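Local coordinates for protein prgH (Salmonella enterica subsp. enterica serovar Typhimurium, PDB 4G2S) that forms part of the basal body of the type III secretion system used for cell invasion, here through an FHA-type domain, at residues 63-68 / 72-77; 92-97 / 101-106. All coordinates share one frame; numbering follows the deposited sequence.

Interaction 1. Residues 63-68 / 72-77; sequences FEIQVD and TEIILH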
# COMPACT_ATOMS: atom_id res chain seq x y z
N PHE A 63 11.91 20.45 -5.52
CA PHE A 63 13.20 20.98 -5.87
C PHE A 63 14.16 19.88 -6.32
O PHE A 63 13.94 18.72 -5.98
CB PHE A 63 13.78 21.80 -4.72
CG PHE A 63 14.06 21.03 -3.47
CD1 PHE A 63 15.27 20.48 -3.21
CD2 PHE A 63 13.06 20.92 -2.50
CE1 PHE A 63 15.56 19.82 -2.02
CE2 PHE A 63 13.32 20.26 -1.31
CZ PHE A 63 14.55 19.66 -1.07
N GLU A 64 15.22 20.26 -7.06
CA GLU A 64 16.30 19.34 -7.40
C GLU A 64 17.57 19.84 -6.81
O GLU A 64 17.88 21.03 -6.86
CB GLU A 64 16.49 19.16 -8.92
CG GLU A 64 15.20 18.93 -9.71
CD GLU A 64 15.47 18.50 -11.14
OE1 GLU A 64 14.59 17.93 -11.80
OE2 GLU A 64 16.64 18.62 -11.59
N ILE A 65 18.33 18.90 -6.30
CA ILE A 65 19.73 19.13 -5.94
C ILE A 65 20.66 18.53 -6.98
O ILE A 65 20.53 17.35 -7.40
CB ILE A 65 20.03 18.64 -4.51
CG1 ILE A 65 19.13 19.42 -3.56
CG2 ILE A 65 21.52 18.84 -4.20
CD1 ILE A 65 19.55 19.38 -2.12
N GLN A 66 21.58 19.39 -7.45
CA GLN A 66 22.56 18.98 -8.46
C GLN A 66 23.97 19.03 -7.90
O GLN A 66 24.41 20.08 -7.46
CB GLN A 66 22.52 19.91 -9.67
CG GLN A 66 23.33 19.40 -10.82
CD GLN A 66 23.20 20.23 -12.09
OE1 GLN A 66 22.31 21.07 -12.22
NE2 GLN A 66 24.06 19.95 -13.05
N VAL A 67 24.68 17.91 -7.98
CA VAL A 67 26.02 17.73 -7.40
C VAL A 67 26.86 17.45 -8.63
O VAL A 67 26.68 16.37 -9.25
CB VAL A 67 26.08 16.53 -6.45
CG1 VAL A 67 27.50 16.23 -5.98
CG2 VAL A 67 25.13 16.67 -5.26
N ASP A 68 27.74 18.41 -9.01
CA ASP A 68 28.54 18.25 -10.25
C ASP A 68 29.44 17.04 -10.07
O ASP A 68 29.68 16.59 -8.96
CB ASP A 68 29.33 19.52 -10.70
CG ASP A 68 30.60 19.82 -9.85
OD1 ASP A 68 30.71 19.33 -8.70
OD2 ASP A 68 31.50 20.56 -10.36
N THR A 72 32.42 19.72 -6.44
CA THR A 72 32.93 21.03 -6.00
C THR A 72 31.88 22.16 -6.00
O THR A 72 32.08 23.18 -5.33
CB THR A 72 34.11 21.51 -6.86
OG1 THR A 72 33.68 21.69 -8.21
CG2 THR A 72 35.27 20.51 -6.79
N GLU A 73 30.78 22.01 -6.73
CA GLU A 73 29.70 23.02 -6.66
C GLU A 73 28.34 22.37 -6.45
O GLU A 73 28.08 21.31 -7.02
CB GLU A 73 29.70 23.92 -7.91
CG GLU A 73 29.22 23.27 -9.21
CD GLU A 73 28.75 24.28 -10.25
OE1 GLU A 73 29.08 25.48 -10.15
OE2 GLU A 73 28.02 23.88 -11.18
N ILE A 74 27.49 22.99 -5.60
CA ILE A 74 26.13 22.49 -5.31
C ILE A 74 25.04 23.49 -5.65
O ILE A 74 24.98 24.61 -5.08
CB ILE A 74 25.89 22.02 -3.82
CG1 ILE A 74 26.87 20.90 -3.43
CG2 ILE A 74 24.49 21.46 -3.66
CD1 ILE A 74 27.01 20.72 -1.94
N ILE A 75 24.13 23.03 -6.51
CA ILE A 75 23.08 23.86 -7.07
C ILE A 75 21.71 23.32 -6.68
O ILE A 75 21.45 22.16 -6.86
CB ILE A 75 23.20 23.93 -8.61
CG1 ILE A 75 24.54 24.54 -8.97
CG2 ILE A 75 22.08 24.83 -9.19
CD1 ILE A 75 24.70 25.99 -8.60
N LEU A 76 20.87 24.18 -6.14
CA LEU A 76 19.51 23.80 -5.88
C LEU A 76 18.62 24.45 -6.94
O LEU A 76 18.75 25.66 -7.21
CB LEU A 76 19.16 24.17 -4.48
CG LEU A 76 17.78 23.66 -3.95
CD1 LEU A 76 17.94 23.38 -2.50
CD2 LEU A 76 16.78 24.74 -4.24
N HIS A 77 17.81 23.63 -7.61
CA HIS A 77 16.82 24.14 -8.55
C HIS A 77 15.48 24.07 -7.90
O HIS A 77 14.98 22.96 -7.64
CB HIS A 77 16.81 23.31 -9.79
CG HIS A 77 18.12 23.18 -10.42
ND1 HIS A 77 18.61 24.12 -11.22
CD2 HIS A 77 19.04 22.15 -10.41
CE1 HIS A 77 19.81 23.72 -11.69
NE2 HIS A 77 20.08 22.53 -11.20

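Interaction 2. Residues 92-97 / 101-106; sequences NTPIQV and LILIRP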
# COMPACT_ATOMS: atom_id res chain seq x y z
N ASN A 92 26.28 22.78 5.28
CA ASN A 92 26.16 22.95 6.71
C ASN A 92 25.42 24.18 7.15
O ASN A 92 25.67 24.71 8.22
CB ASN A 92 27.52 22.86 7.40
CG ASN A 92 28.19 21.54 7.16
OD1 ASN A 92 27.53 20.52 7.02
ND2 ASN A 92 29.50 21.55 7.10
N THR A 93 24.49 24.61 6.34
CA THR A 93 23.68 25.74 6.71
C THR A 93 22.23 25.51 6.27
O THR A 93 21.97 24.96 5.19
CB THR A 93 24.33 27.09 6.19
OG1 THR A 93 23.34 28.05 5.78
CG2 THR A 93 25.26 26.85 5.04
N PRO A 94 21.29 25.91 7.12
CA PRO A 94 19.90 25.84 6.79
C PRO A 94 19.57 26.53 5.47
O PRO A 94 19.90 27.70 5.26
CB PRO A 94 19.22 26.58 7.94
CG PRO A 94 20.21 26.64 9.06
CD PRO A 94 21.56 26.44 8.47
N ILE A 95 18.89 25.81 4.63
CA ILE A 95 18.46 26.25 3.30
C ILE A 95 16.94 26.16 3.35
O ILE A 95 16.37 25.06 3.62
CB ILE A 95 19.02 25.26 2.26
CG1 ILE A 95 20.54 25.33 2.18
CG2 ILE A 95 18.40 25.48 0.90
CD1 ILE A 95 21.17 24.19 1.37
N GLN A 96 16.27 27.27 3.12
CA GLN A 96 14.83 27.33 3.04
C GLN A 96 14.35 27.07 1.59
O GLN A 96 14.72 27.80 0.68
CB GLN A 96 14.34 28.68 3.52
CG GLN A 96 12.86 28.74 3.67
CD GLN A 96 12.40 29.81 4.63
OE1 GLN A 96 13.19 30.63 5.16
NE2 GLN A 96 11.10 29.84 4.85
N VAL A 97 13.56 26.03 1.38
CA VAL A 97 12.84 25.81 0.11
C VAL A 97 11.37 25.78 0.33
O VAL A 97 10.86 24.83 0.94
CB VAL A 97 13.25 24.44 -0.52
CG1 VAL A 97 12.86 24.38 -1.97
CG2 VAL A 97 14.72 24.19 -0.41
N LEU A 101 12.74 23.26 5.47
CA LEU A 101 14.10 23.62 5.87
C LEU A 101 15.02 22.38 5.83
O LEU A 101 14.74 21.32 6.45
CB LEU A 101 14.03 24.30 7.25
CG LEU A 101 15.05 25.34 7.67
CD1 LEU A 101 14.78 25.81 9.08
CD2 LEU A 101 16.41 24.69 7.60
N ILE A 102 16.10 22.48 5.04
CA ILE A 102 17.01 21.38 4.84
C ILE A 102 18.40 21.84 5.10
O ILE A 102 18.68 23.00 5.19
CB ILE A 102 16.97 20.83 3.38
CG1 ILE A 102 17.46 21.88 2.39
CG2 ILE A 102 15.54 20.46 2.96
CD1 ILE A 102 17.60 21.32 0.97
N LEU A 103 19.31 20.89 5.13
CA LEU A 103 20.68 21.19 5.36
C LEU A 103 21.42 20.15 4.52
O LEU A 103 20.95 19.03 4.46
CB LEU A 103 20.97 21.04 6.87
CG LEU A 103 22.43 21.37 7.14
CD1 LEU A 103 22.54 22.19 8.42
CD2 LEU A 103 23.31 20.14 7.17
N ILE A 104 22.48 20.53 3.77
CA ILE A 104 23.26 19.59 2.96
C ILE A 104 24.65 19.49 3.64
O ILE A 104 25.31 20.53 3.87
CB ILE A 104 23.41 20.03 1.48
CG1 ILE A 104 22.03 20.26 0.82
CG2 ILE A 104 24.22 19.02 0.70
CD1 ILE A 104 22.08 21.02 -0.51
N ARG A 105 25.06 18.28 4.00
CA ARG A 105 26.34 18.05 4.68
C ARG A 105 27.16 16.94 3.99
O ARG A 105 26.60 16.04 3.39
CB ARG A 105 26.10 17.64 6.14
CG ARG A 105 25.47 16.30 6.28
CD ARG A 105 25.13 16.00 7.74
NE ARG A 105 24.74 14.61 7.92
CZ ARG A 105 25.56 13.58 7.87
NH1 ARG A 105 26.86 13.75 7.68
NH2 ARG A 105 25.10 12.37 8.12
N PRO A 106 28.51 16.99 4.12
CA PRO A 106 29.31 15.83 3.81
C PRO A 106 28.97 14.66 4.72
O PRO A 106 28.67 14.85 5.92
CB PRO A 106 30.71 16.28 4.12
CG PRO A 106 30.67 17.75 4.02
CD PRO A 106 29.35 18.11 4.57
O HOH W 1 23.30 23.41 3.89

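Interaction 1. Residues 63-68 / 72-77
E64 and Q66 face H77 and I75 across an antiparallel beta hairpin, strand 63-67 turning back into strand 74-80 in the five-stranded mixed sheet of this FHA-type domain. Both are hydrogen-bonded pairs: E64 N gives to H77 O at 2.8 Å, H77 N returns to E64 O, and Q66 with I75 repeats the exchange. The side chains of these four residues share one face. There H77 NE2 donates to Q66 OE1 at 2.9 Å; the acceptor is an amide oxygen, so NE2 carries the proton, and the oxygen lies at the ring's edge, close to its plane. Q66 gets there because CG stands anti to its backbone N (chi1 -170°) and the chain runs on extended; the bond is nearly straight, and the amide and ring planes are 30° apart. I75 CG2 covers one face of the same imidazole, offset toward the rim. I65, V67, I74 and L76 project to the other face, where I65 CG2 meets I74 CG2 at 4.0 Å; the F63 ring lies beside L76, CD1 to CD1 4.0 Å. Where the hairpin turns, D68 OD1 accepts T72 N at 2.9 Å through its syn lone pair and E73 N more weakly, though this end is poorly ordered. E64 OE1 makes salt bridges with R27 of the same chain and with R10 of the second subunit, the latter tying the hairpin to that subunit. Strand 26-33 pairs with the outer edge of 63-67, strand 83-88 flanks 74-80, and I65 and I74, with the F63 ring, pack on strand 100-106.

Interaction 2. Residues 92-97 / 101-106
I95 and I102 form an antiparallel hydrogen-bonded pair, I95 N to I102 O at 2.9 Å with I102 N returning to I95 O, while the short axes of their strands diverge to 135°. Further along, N92 N reaches I104 O at 2.8 Å. Between these backbone links a water enters the gap between the two segments and accepts from I104 N; its link to T93 O is too short to be trusted. On the buried face I95 lies obliquely across I102, its CB 3.7 Å from I102 CG1. I102 places that CG1 between its backbone N and carbonyl carbon (chi1 65°), which brings the branch over toward I95. The far end of I95 extends to I104, CD1 against CD1 at 3.8 Å. This is the last hairpin of the FHA-type beta sandwich: 95-97 is the outermost strand of its four-stranded sheet within the chain, and 100-106 pairs on its other side with 7-11. On the side of L101, P94 CB sits 3.4 Å from L101 CD2, tighter than usual for two carbons. L103 sets CD1 against the peptide between N92 and T93, 3.7 Å from N92 C. N92 brings OD1 alongside R105 CB at 3.3 Å, whereas its ND2 bonds E109. The R105 chain is extended from CG to NE and leads its guanidinium away from N92; NH1 bonds the E107 carbonyl and NH2 makes a salt bridge with E20.

How the interactions relate
From the N terminus, the chain first closes interaction 1 as a hairpin through the short turn between 68 and 72, then continues along 74-80 and 83-88 before interaction 2 closes the hairpin between 97 and 101. The two loops follow in series, neither nesting nor crossing. They belong to different sheets, the first to the mixed one and the second to the antiparallel one; the centres of the two interactions lie about 12 Å apart, and their inward faces meet. I65 CD1 touches I104 CD1 at 3.4 Å, F63 CD2 touches V97 CG1 at 3.5 Å, and L76 lies against V97, joining the two sheets of the sandwich in one hydrophobic core.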